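Local coordinates for uncharacterized protein (Magnetospirillum magneticum AMB-1, PDB 5MU5), which probably transfers sugar to flagellin as a glycosyltransferase of the Maf family, a modification involved in forming the bacterial flagellum, at residues Arg250-Asn255 / Gly349-Asp354; Ile300-Thr305 / Asp318-Leu323; Asn325-Tyr330 / Asp354-Asp359; Ser344-Gly349 / Phe361-Tyr366. All blocks are in the same frame, centred on the assembly; numbering follows the deposited sequence.

Interaction 1 (Arg250-Asn255 / Gly349-Asp354); sequences RASYKN and GSNTVD
The side-chain amide of Asn255 spends both of its N-H bonds on the chain that follows strand 346-350. Its ND2 lies 2.7 Å from Asn351 O and 2.9 Å from Val353 O. The first of these partners sits in the plane of the amide, yet the donor stands well above the Asn351 carbonyl plane, 54° out of it, so this short bond does not follow a lone pair. CG of Asn255 is beside its own backbone N (chi1 -80°), which swings the amide off the helix toward the turn. Its other end is used as well, since OD1 probably accepts from the hydroxyl of Tyr366.

Asn351 bonds back across the contact: its ND2 donates to Ser252 OG at 3.0 Å, with the serine oxygen nearly in the amide plane, while its OD1 takes the backbone N-H of Arg369. A serine suits the spot because its short hydroxyl can accept this N-H; separately, Ser252 CA lies 3.3 Å from Asn351 O in a CH...O contact. Ala251, small enough to let the chains approach, rests its CB 3.3 Å from Thr352 O.

The residues gripped are those of a type I turn from Ser350 to Val353, closed by Val353 N on Ser350 O at 3.1 Å. An asparagine side chain on helix 242-257 thus donates to two carbonyls of a buried beta turn at the carboxyl end of a parallel strand.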
# COMPACT_ATOMS: atom_id res chain seq x y z
N ARG A 250 5.10 -19.61 -6.84
CA ARG A 250 6.00 -20.66 -7.34
C ARG A 250 7.27 -20.74 -6.47
O ARG A 250 7.69 -21.82 -6.07
CB ARG A 250 6.40 -20.41 -8.78
CG ARG A 250 7.30 -21.47 -9.37
CD ARG A 250 8.09 -20.93 -10.55
NE ARG A 250 9.13 -20.03 -10.09
CZ ARG A 250 10.34 -20.42 -9.68
NH1 ARG A 250 10.69 -21.70 -9.71
NH2 ARG A 250 11.20 -19.52 -9.25
N ALA A 251 7.87 -19.59 -6.19
CA ALA A 251 9.05 -19.55 -5.33
C ALA A 251 8.74 -20.21 -3.99
O ALA A 251 9.46 -21.10 -3.56
CB ALA A 251 9.51 -18.10 -5.11
N SER A 252 7.66 -19.78 -3.37
CA SER A 252 7.29 -20.28 -2.05
C SER A 252 6.99 -21.77 -2.10
O SER A 252 7.41 -22.51 -1.22
CB SER A 252 6.10 -19.51 -1.50
OG SER A 252 5.87 -19.87 -0.14
N TYR A 253 6.28 -22.19 -3.14
CA TYR A 253 5.96 -23.60 -3.34
C TYR A 253 7.26 -24.40 -3.35
O TYR A 253 7.40 -25.35 -2.60
CB TYR A 253 5.21 -23.78 -4.66
CG TYR A 253 4.90 -25.21 -5.05
CD1 TYR A 253 5.90 -26.06 -5.52
CD2 TYR A 253 3.59 -25.70 -5.00
CE1 TYR A 253 5.62 -27.36 -5.88
CE2 TYR A 253 3.31 -27.00 -5.37
CZ TYR A 253 4.33 -27.81 -5.81
OH TYR A 253 4.07 -29.10 -6.20
N LYS A 254 8.21 -24.00 -4.18
CA LYS A 254 9.46 -24.74 -4.33
C LYS A 254 10.31 -24.67 -3.08
O LYS A 254 10.98 -25.62 -2.75
CB LYS A 254 10.28 -24.21 -5.49
CG LYS A 254 9.57 -24.28 -6.82
CD LYS A 254 9.33 -25.69 -7.28
CE LYS A 254 10.64 -26.33 -7.71
NZ LYS A 254 10.38 -27.67 -8.26
N ASN A 255 10.29 -23.53 -2.41
CA ASN A 255 11.05 -23.39 -1.18
C ASN A 255 10.58 -24.32 -0.07
O ASN A 255 11.37 -24.73 0.75
CB ASN A 255 10.98 -21.95 -0.69
CG ASN A 255 11.94 -21.04 -1.42
OD1 ASN A 255 12.99 -21.49 -1.87
ND2 ASN A 255 11.60 -19.75 -1.51
N GLY A 349 15.70 -15.73 4.80
CA GLY A 349 15.09 -15.11 3.66
C GLY A 349 13.58 -15.16 3.69
O GLY A 349 12.95 -15.93 4.43
N SER A 350 13.00 -14.29 2.88
CA SER A 350 11.59 -14.33 2.59
C SER A 350 11.24 -15.67 1.94
O SER A 350 12.04 -16.25 1.20
CB SER A 350 11.25 -13.19 1.64
OG SER A 350 10.04 -13.45 0.99
N ASN A 351 10.03 -16.16 2.18
CA ASN A 351 9.59 -17.40 1.56
C ASN A 351 9.56 -17.34 0.04
O ASN A 351 9.52 -18.37 -0.62
CB ASN A 351 8.23 -17.85 2.10
CG ASN A 351 7.12 -16.82 1.89
OD1 ASN A 351 7.24 -15.63 2.26
ND2 ASN A 351 6.01 -17.29 1.34
N THR A 352 9.60 -16.13 -0.52
CA THR A 352 9.57 -15.95 -1.96
C THR A 352 10.93 -15.75 -2.60
O THR A 352 10.99 -15.43 -3.77
CB THR A 352 8.71 -14.74 -2.32
OG1 THR A 352 9.30 -13.58 -1.74
CG2 THR A 352 7.26 -14.92 -1.82
N VAL A 353 12.04 -15.94 -1.88
CA VAL A 353 13.34 -15.83 -2.53
C VAL A 353 13.52 -16.96 -3.55
O VAL A 353 12.85 -18.01 -3.47
CB VAL A 353 14.52 -15.82 -1.55
CG1 VAL A 353 14.37 -14.65 -0.59
CG2 VAL A 353 14.69 -17.15 -0.81
N ASP A 354 14.43 -16.76 -4.50
CA ASP A 354 14.66 -17.78 -5.52
C ASP A 354 14.95 -19.16 -4.87
O ASP A 354 15.79 -19.26 -4.01
CB ASP A 354 15.81 -17.36 -6.44
CG ASP A 354 15.88 -18.20 -7.73
OD1 ASP A 354 16.35 -19.36 -7.67
OD2 ASP A 354 15.47 -17.67 -8.80

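Interaction 2 (Ile300-Thr305 / Asp318-Leu323); sequences IISCGT and DFQMLL. With SO4 (sulfate ion), chain B.
Ile300 O is gripped by Phe319 N, the first amide of the neighbouring strand, at 3.1 Å, and by Asp318 N just before it at 2.9 Å. The former comes in close to the direction of the C=O bond, the latter on a lone pair. Asp318 also reaches back: its OD2 takes Ile300 N at 2.7 Å through the anti lone pair, and the same oxygen forms a salt bridge with Lys518.

Farther along, Gln320 reaches across to the neighbouring strand and the residue after it. With its chain bent at chi2 (68°), it brings OE1 to Ser302 OG at 3.0 Å and NE2 to Gly304 O at 2.8 Å, so a single amide serves a donor and an acceptor at once. With a leucine in place of Gln320, the Ser302 hydroxyl and the Gly304 carbonyl would probably both lose a partner, and the loop beyond the strand is likely to be less firmly held. On the opposite face, Ile301 CG2 packs on Met321 CG at 3.5 Å.

Glycine suits position 304 for its positive phi. Thr305 N and OG1, with Ser280 OG, bind a sulfate, probably a crystallisation ion. The strands belong to a beta-alpha-beta unit, with helix 307-312 between them, in the parallel part of an alpha/beta sheet.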
# COMPACT_ATOMS: atom_id res chain seq x y z
N ILE A 300 26.86 -11.25 13.60
CA ILE A 300 26.96 -10.49 12.36
C ILE A 300 25.79 -10.83 11.45
O ILE A 300 25.63 -11.97 11.04
CB ILE A 300 28.25 -10.79 11.58
CG1 ILE A 300 29.49 -10.65 12.45
CG2 ILE A 300 28.34 -9.90 10.35
CD1 ILE A 300 29.66 -9.31 13.13
N ILE A 301 24.96 -9.83 11.16
CA ILE A 301 23.85 -9.98 10.24
C ILE A 301 24.24 -9.22 8.97
O ILE A 301 24.38 -7.99 8.97
CB ILE A 301 22.54 -9.46 10.85
CG1 ILE A 301 22.17 -10.35 12.03
CG2 ILE A 301 21.43 -9.48 9.81
CD1 ILE A 301 20.83 -10.06 12.63
N SER A 302 24.45 -9.97 7.90
CA SER A 302 24.86 -9.44 6.63
C SER A 302 23.62 -9.25 5.80
O SER A 302 22.87 -10.18 5.60
CB SER A 302 25.81 -10.41 5.92
OG SER A 302 26.19 -9.90 4.64
N CYS A 303 23.43 -8.04 5.29
CA CYS A 303 22.25 -7.72 4.51
C CYS A 303 22.57 -7.70 3.02
O CYS A 303 23.32 -6.84 2.55
CB CYS A 303 21.68 -6.39 4.98
SG CYS A 303 21.12 -6.50 6.70
N GLY A 304 22.01 -8.66 2.28
CA GLY A 304 22.24 -8.74 0.84
C GLY A 304 23.71 -8.69 0.45
O GLY A 304 24.50 -9.49 0.95
N THR A 305 24.07 -7.71 -0.39
CA THR A 305 25.41 -7.60 -0.98
C THR A 305 26.53 -7.21 -0.03
O THR A 305 27.71 -7.26 -0.41
CB THR A 305 25.44 -6.62 -2.18
OG1 THR A 305 24.88 -5.35 -1.80
CG2 THR A 305 24.65 -7.20 -3.34
N ASP A 318 27.02 -14.46 10.59
CA ASP A 318 26.28 -15.50 11.28
C ASP A 318 24.99 -15.71 10.51
O ASP A 318 24.54 -16.84 10.31
CB ASP A 318 26.03 -15.07 12.71
CG ASP A 318 27.35 -14.94 13.52
OD1 ASP A 318 27.94 -16.00 13.83
OD2 ASP A 318 27.77 -13.79 13.87
N PHE A 319 24.40 -14.61 10.05
CA PHE A 319 23.20 -14.67 9.23
C PHE A 319 23.39 -13.87 7.98
O PHE A 319 24.02 -12.81 8.01
CB PHE A 319 21.98 -14.19 10.00
CG PHE A 319 21.68 -15.03 11.20
CD1 PHE A 319 21.19 -16.32 11.04
CD2 PHE A 319 21.91 -14.56 12.48
CE1 PHE A 319 20.92 -17.12 12.13
CE2 PHE A 319 21.64 -15.35 13.58
CZ PHE A 319 21.15 -16.64 13.40
N GLN A 320 22.87 -14.40 6.88
CA GLN A 320 22.84 -13.70 5.60
C GLN A 320 21.36 -13.46 5.26
O GLN A 320 20.55 -14.40 5.24
CB GLN A 320 23.54 -14.52 4.50
CG GLN A 320 23.37 -13.98 3.08
CD GLN A 320 24.09 -12.66 2.86
OE1 GLN A 320 25.17 -12.43 3.41
NE2 GLN A 320 23.50 -11.80 2.06
N MET A 321 21.02 -12.20 5.00
CA MET A 321 19.63 -11.83 4.74
C MET A 321 19.37 -11.65 3.26
O MET A 321 20.22 -11.11 2.52
CB MET A 321 19.26 -10.54 5.45
CG MET A 321 19.64 -10.47 6.91
SD MET A 321 18.78 -11.63 7.97
CE MET A 321 17.08 -11.25 7.53
N LEU A 322 18.20 -12.12 2.83
CA LEU A 322 17.75 -11.92 1.47
C LEU A 322 16.26 -11.61 1.49
O LEU A 322 15.48 -12.37 2.07
CB LEU A 322 18.02 -13.14 0.62
CG LEU A 322 17.80 -12.95 -0.87
CD1 LEU A 322 18.75 -11.91 -1.45
CD2 LEU A 322 17.95 -14.29 -1.60
N LEU A 323 15.89 -10.50 0.84
CA LEU A 323 14.48 -10.07 0.75
C LEU A 323 13.90 -10.36 -0.63
O LEU A 323 12.85 -10.96 -0.74
CB LEU A 323 14.38 -8.57 1.02
CG LEU A 323 13.00 -7.88 0.85
CD1 LEU A 323 12.01 -8.43 1.85
CD2 LEU A 323 13.12 -6.37 1.01
S SO4 B . 21.68 -4.89 -1.38
O1 SO4 B . 22.08 -4.46 -0.02
O2 SO4 B . 22.53 -4.13 -2.35
O3 SO4 B . 20.23 -4.57 -1.61
O4 SO4 B . 21.85 -6.37 -1.47

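Interaction 3 (Asn325-Tyr330 / Asp354-Asp359); sequences NGAAPY and DPRVRD
Arg356 crosses Tyr330 at about a right angle, beginning with CB, which sits over the ring face 3.8 Å from the Tyr330 centroid in a CH-pi contact. Farther out, CD comes 4.0 Å from Tyr330 CE2. The bend at chi3 (-72°) then turns the head group across the tyrosine, where its plane is only 18° from the ring's and CE2 and CD2 lie over one of its faces. NE points in its own plane to Asp354 OD1 at 2.8 Å, in an almost straight salt bridge. Past CZ, NH2 donates to Asp354 OD2 at 3.0 Å and has Ala327 CB at its edge, 3.4 Å away. A second acid, Asp653, forms a long, weak ion pair with the same nitrogen.

The side-on pair of bonds to the carboxylate probably fixes the guanidinium's rotation, and a flat aromatic suits the position beneath it. Tyr330 CD1 also meets Val357 CG2, while a water joins Gly326 O to Asp354 N. Gly326, the N-cap residue, has backbone angles that a CB would not tolerate.

Asp354 OD1 accepts from Arg356 N too, at 3.0 Å: an Asx turn opening the irregular helical segment 355-359, packed against the first turn of helix 327-340.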
# COMPACT_ATOMS: atom_id res chain seq x y z
N ASN A 325 12.84 -11.48 -4.39
CA ASN A 325 12.59 -12.62 -5.25
C ASN A 325 13.41 -12.42 -6.53
O ASN A 325 13.87 -11.33 -6.80
CB ASN A 325 11.08 -12.67 -5.59
CG ASN A 325 10.79 -13.54 -6.81
OD1 ASN A 325 10.65 -13.02 -7.93
ND2 ASN A 325 10.75 -14.87 -6.60
N GLY A 326 13.59 -13.45 -7.33
CA GLY A 326 14.21 -13.26 -8.64
C GLY A 326 15.59 -13.83 -8.85
O GLY A 326 16.37 -14.01 -7.92
N ALA A 327 15.89 -14.09 -10.11
CA ALA A 327 17.13 -14.72 -10.48
C ALA A 327 18.33 -13.80 -10.26
O ALA A 327 19.41 -14.27 -9.91
CB ALA A 327 17.06 -15.19 -11.92
N ALA A 328 18.14 -12.49 -10.45
CA ALA A 328 19.25 -11.53 -10.33
C ALA A 328 19.85 -11.47 -8.90
O ALA A 328 21.06 -11.60 -8.76
CB ALA A 328 18.85 -10.14 -10.85
N PRO A 329 19.00 -11.27 -7.86
CA PRO A 329 19.52 -11.38 -6.49
C PRO A 329 20.21 -12.72 -6.23
O PRO A 329 21.26 -12.77 -5.57
CB PRO A 329 18.27 -11.26 -5.63
CG PRO A 329 17.30 -10.51 -6.46
CD PRO A 329 17.57 -10.93 -7.87
N TYR A 330 19.65 -13.81 -6.76
CA TYR A 330 20.31 -15.10 -6.61
C TYR A 330 21.69 -15.11 -7.28
O TYR A 330 22.67 -15.59 -6.69
CB TYR A 330 19.45 -16.24 -7.17
CG TYR A 330 20.25 -17.49 -7.48
CD1 TYR A 330 20.71 -18.31 -6.45
CD2 TYR A 330 20.55 -17.84 -8.79
CE1 TYR A 330 21.45 -19.45 -6.72
CE2 TYR A 330 21.31 -18.98 -9.07
CZ TYR A 330 21.75 -19.78 -8.03
OH TYR A 330 22.48 -20.91 -8.27
N ASP A 354 14.43 -16.76 -4.50
CA ASP A 354 14.66 -17.78 -5.52
C ASP A 354 14.95 -19.16 -4.87
O ASP A 354 15.79 -19.26 -4.01
CB ASP A 354 15.81 -17.36 -6.44
CG ASP A 354 15.88 -18.20 -7.73
OD1 ASP A 354 16.35 -19.36 -7.67
OD2 ASP A 354 15.47 -17.67 -8.80
N PRO A 355 14.25 -20.22 -5.29
CA PRO A 355 14.50 -21.55 -4.69
C PRO A 355 15.93 -22.03 -4.73
O PRO A 355 16.32 -22.83 -3.88
CB PRO A 355 13.64 -22.49 -5.54
CG PRO A 355 12.59 -21.63 -6.12
CD PRO A 355 13.19 -20.26 -6.31
N ARG A 356 16.72 -21.56 -5.70
CA ARG A 356 18.13 -21.96 -5.83
C ARG A 356 19.04 -21.35 -4.77
O ARG A 356 20.20 -21.73 -4.65
CB ARG A 356 18.67 -21.57 -7.21
CG ARG A 356 17.99 -22.29 -8.36
CD ARG A 356 18.38 -21.68 -9.68
NE ARG A 356 17.77 -20.37 -9.86
CZ ARG A 356 17.84 -19.65 -10.98
NH1 ARG A 356 18.53 -20.08 -12.02
NH2 ARG A 356 17.24 -18.49 -11.06
N VAL A 357 18.52 -20.40 -4.01
CA VAL A 357 19.29 -19.77 -2.95
C VAL A 357 19.67 -20.80 -1.89
O VAL A 357 20.74 -20.71 -1.30
CB VAL A 357 18.52 -18.60 -2.29
CG1 VAL A 357 19.26 -18.05 -1.09
CG2 VAL A 357 18.30 -17.48 -3.29
N ARG A 358 18.78 -21.77 -1.67
CA ARG A 358 18.99 -22.82 -0.69
C ARG A 358 20.31 -23.55 -0.90
O ARG A 358 21.07 -23.73 0.06
CB ARG A 358 17.82 -23.82 -0.70
CG ARG A 358 17.90 -24.82 0.44
CD ARG A 358 16.57 -24.98 1.14
NE ARG A 358 15.74 -26.02 0.54
CZ ARG A 358 14.42 -25.96 0.42
NH1 ARG A 358 13.74 -24.88 0.82
NH2 ARG A 358 13.77 -26.98 -0.14
N ASP A 359 20.57 -23.94 -2.15
CA ASP A 359 21.80 -24.65 -2.54
C ASP A 359 23.09 -23.98 -2.10
O ASP A 359 24.07 -24.64 -1.85
CB ASP A 359 21.89 -24.79 -4.06
CG ASP A 359 20.68 -25.45 -4.70
OD1 ASP A 359 19.94 -26.18 -4.01
OD2 ASP A 359 20.47 -25.21 -5.92
O HOH W 1 15.80 -14.36 -4.96
O HOH W 2 12.84 -16.31 -8.35

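Interaction 4 (Ser344-Gly349 / Phe361-Tyr366); sequences SATLIG and FEDVVY
Leu347 is the main bump, seated on the flat face of Phe361, where two neighbouring parallel strands of the central alpha/beta sheet, 346-350 and 363-367, come together. CB of Leu347 stands over the middle of the Phe361 ring, 3.6 Å from its centroid and only 9° off the normal, a nearly ideal CH-pi contact. The leucine branches spread from there: CD2 lies out over the rim, near CE1 and CZ of Phe361, while CD1 turns along the strand to lie beside Val364 CG1 at 3.9 Å. CG anti to the backbone N (chi1 178°) sends these branches along the ring's CE1 side and toward Val364. Ala345 O meets the rim of the same ring, 3.5 Å from Phe361 CD2, and Phe342 adds a second aromatic neighbour. Were Phe361 cut back to an alanine, Leu347 would probably lose the flat surface under its CB, and a gap would be likely to open beside Phe342.

The other face carries Thr346, Ile348, Asp363 and Val365. Beta-branched residues fit here: Thr346 CG2 nests against Val365 CG2 at 3.7 Å, and its hydroxyl donates to Asp363 OD2, an oxygen that also forms a salt bridge with Arg526.

Between the faces, Leu347 N bonds to Asp363 O, Val365 N to Leu347 O at 2.8 Å, and Gly349 N to Val365 O. Glycine suits position 349 because a CB would be crowded by Leu347 CD1. Gly349 O lies at the edge of the Tyr366 ring, 3.6 Å from its CD1, and takes a CH...O contact from Tyr366 CA at 3.1 Å.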
# COMPACT_ATOMS: atom_id res chain seq x y z
N SER A 344 29.78 -21.12 7.55
CA SER A 344 28.70 -21.61 8.40
C SER A 344 27.47 -20.66 8.48
O SER A 344 26.62 -20.85 9.33
CB SER A 344 29.24 -21.78 9.81
OG SER A 344 29.68 -20.51 10.27
N ALA A 345 27.40 -19.66 7.61
CA ALA A 345 26.29 -18.69 7.65
C ALA A 345 24.93 -19.34 7.40
O ALA A 345 24.81 -20.18 6.53
CB ALA A 345 26.52 -17.56 6.65
N THR A 346 23.94 -18.96 8.18
CA THR A 346 22.56 -19.37 7.95
C THR A 346 21.92 -18.27 7.11
O THR A 346 22.14 -17.09 7.36
CB THR A 346 21.81 -19.53 9.29
OG1 THR A 346 22.30 -20.70 9.93
CG2 THR A 346 20.30 -19.68 9.11
N LEU A 347 21.14 -18.66 6.12
CA LEU A 347 20.40 -17.71 5.29
C LEU A 347 19.02 -17.48 5.90
O LEU A 347 18.31 -18.44 6.18
CB LEU A 347 20.29 -18.25 3.87
CG LEU A 347 19.53 -17.52 2.75
CD1 LEU A 347 18.04 -17.59 2.98
CD2 LEU A 347 19.96 -16.08 2.57
N ILE A 348 18.66 -16.23 6.15
CA ILE A 348 17.30 -15.90 6.57
C ILE A 348 16.71 -15.15 5.42
O ILE A 348 17.17 -14.06 5.09
CB ILE A 348 17.22 -15.01 7.81
CG1 ILE A 348 17.87 -15.72 9.01
CG2 ILE A 348 15.76 -14.64 8.11
CD1 ILE A 348 17.87 -14.88 10.27
N GLY A 349 15.70 -15.73 4.80
CA GLY A 349 15.09 -15.11 3.66
C GLY A 349 13.58 -15.16 3.69
O GLY A 349 12.95 -15.93 4.43
N PHE A 361 23.71 -22.49 0.62
CA PHE A 361 23.86 -22.47 2.07
C PHE A 361 23.63 -23.81 2.71
O PHE A 361 22.69 -24.51 2.39
CB PHE A 361 22.86 -21.50 2.70
CG PHE A 361 23.17 -20.08 2.42
CD1 PHE A 361 22.68 -19.47 1.28
CD2 PHE A 361 23.95 -19.35 3.29
CE1 PHE A 361 22.97 -18.16 1.00
CE2 PHE A 361 24.24 -18.03 3.02
CZ PHE A 361 23.75 -17.44 1.88
N GLU A 362 24.49 -24.11 3.67
CA GLU A 362 24.29 -25.25 4.55
C GLU A 362 22.85 -25.29 5.11
O GLU A 362 22.21 -26.34 5.09
CB GLU A 362 25.31 -25.18 5.70
CG GLU A 362 26.71 -25.62 5.26
CD GLU A 362 27.82 -25.21 6.21
OE1 GLU A 362 27.52 -24.69 7.31
OE2 GLU A 362 29.00 -25.41 5.84
N ASP A 363 22.34 -24.13 5.53
CA ASP A 363 21.08 -24.04 6.25
C ASP A 363 20.26 -22.77 5.93
O ASP A 363 20.81 -21.67 5.78
CB ASP A 363 21.43 -24.11 7.73
CG ASP A 363 20.26 -23.84 8.61
OD1 ASP A 363 19.22 -24.53 8.50
OD2 ASP A 363 20.38 -22.93 9.44
N VAL A 364 18.94 -22.93 5.88
CA VAL A 364 18.03 -21.90 5.43
C VAL A 364 16.82 -21.75 6.35
O VAL A 364 16.18 -22.72 6.69
CB VAL A 364 17.52 -22.23 4.00
CG1 VAL A 364 16.59 -21.14 3.48
CG2 VAL A 364 18.70 -22.37 3.05
N VAL A 365 16.53 -20.51 6.73
CA VAL A 365 15.37 -20.16 7.51
C VAL A 365 14.52 -19.15 6.73
O VAL A 365 15.05 -18.17 6.19
CB VAL A 365 15.75 -19.50 8.84
CG1 VAL A 365 14.50 -19.22 9.65
CG2 VAL A 365 16.70 -20.39 9.62
N TYR A 366 13.22 -19.39 6.67
CA TYR A 366 12.30 -18.53 5.96
C TYR A 366 11.38 -17.78 6.91
O TYR A 366 10.98 -18.31 7.93
CB TYR A 366 11.40 -19.34 5.02
CG TYR A 366 12.13 -20.00 3.90
CD1 TYR A 366 12.79 -19.24 2.96
CD2 TYR A 366 12.18 -21.39 3.80
CE1 TYR A 366 13.47 -19.85 1.94
CE2 TYR A 366 12.87 -22.00 2.79
CZ TYR A 366 13.51 -21.23 1.86
OH TYR A 366 14.20 -21.84 0.86

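From the N terminus, helix 242-257 opens the longest loop, which interaction 1 closes about a hundred residues later at the turn after strand 346-350. Interaction 2 is nested inside it, closing the short beta-alpha-beta connection between strands 299-303 and 319-322. After that, interaction 3 opens at the start of helix 327-340 and closes past strand 346-350, crossing interaction 1 and sharing Asp354 with it. Interaction 4 opens last, shares Gly349 with interaction 1, and crosses both 1 and 3. Strands 319-322, 346-350 and 363-367 are sheet neighbours, so interactions 2 and 4 build adjoining parts of one sheet, while 1 and 3 tie helices 242-257 and 327-340 to its loops.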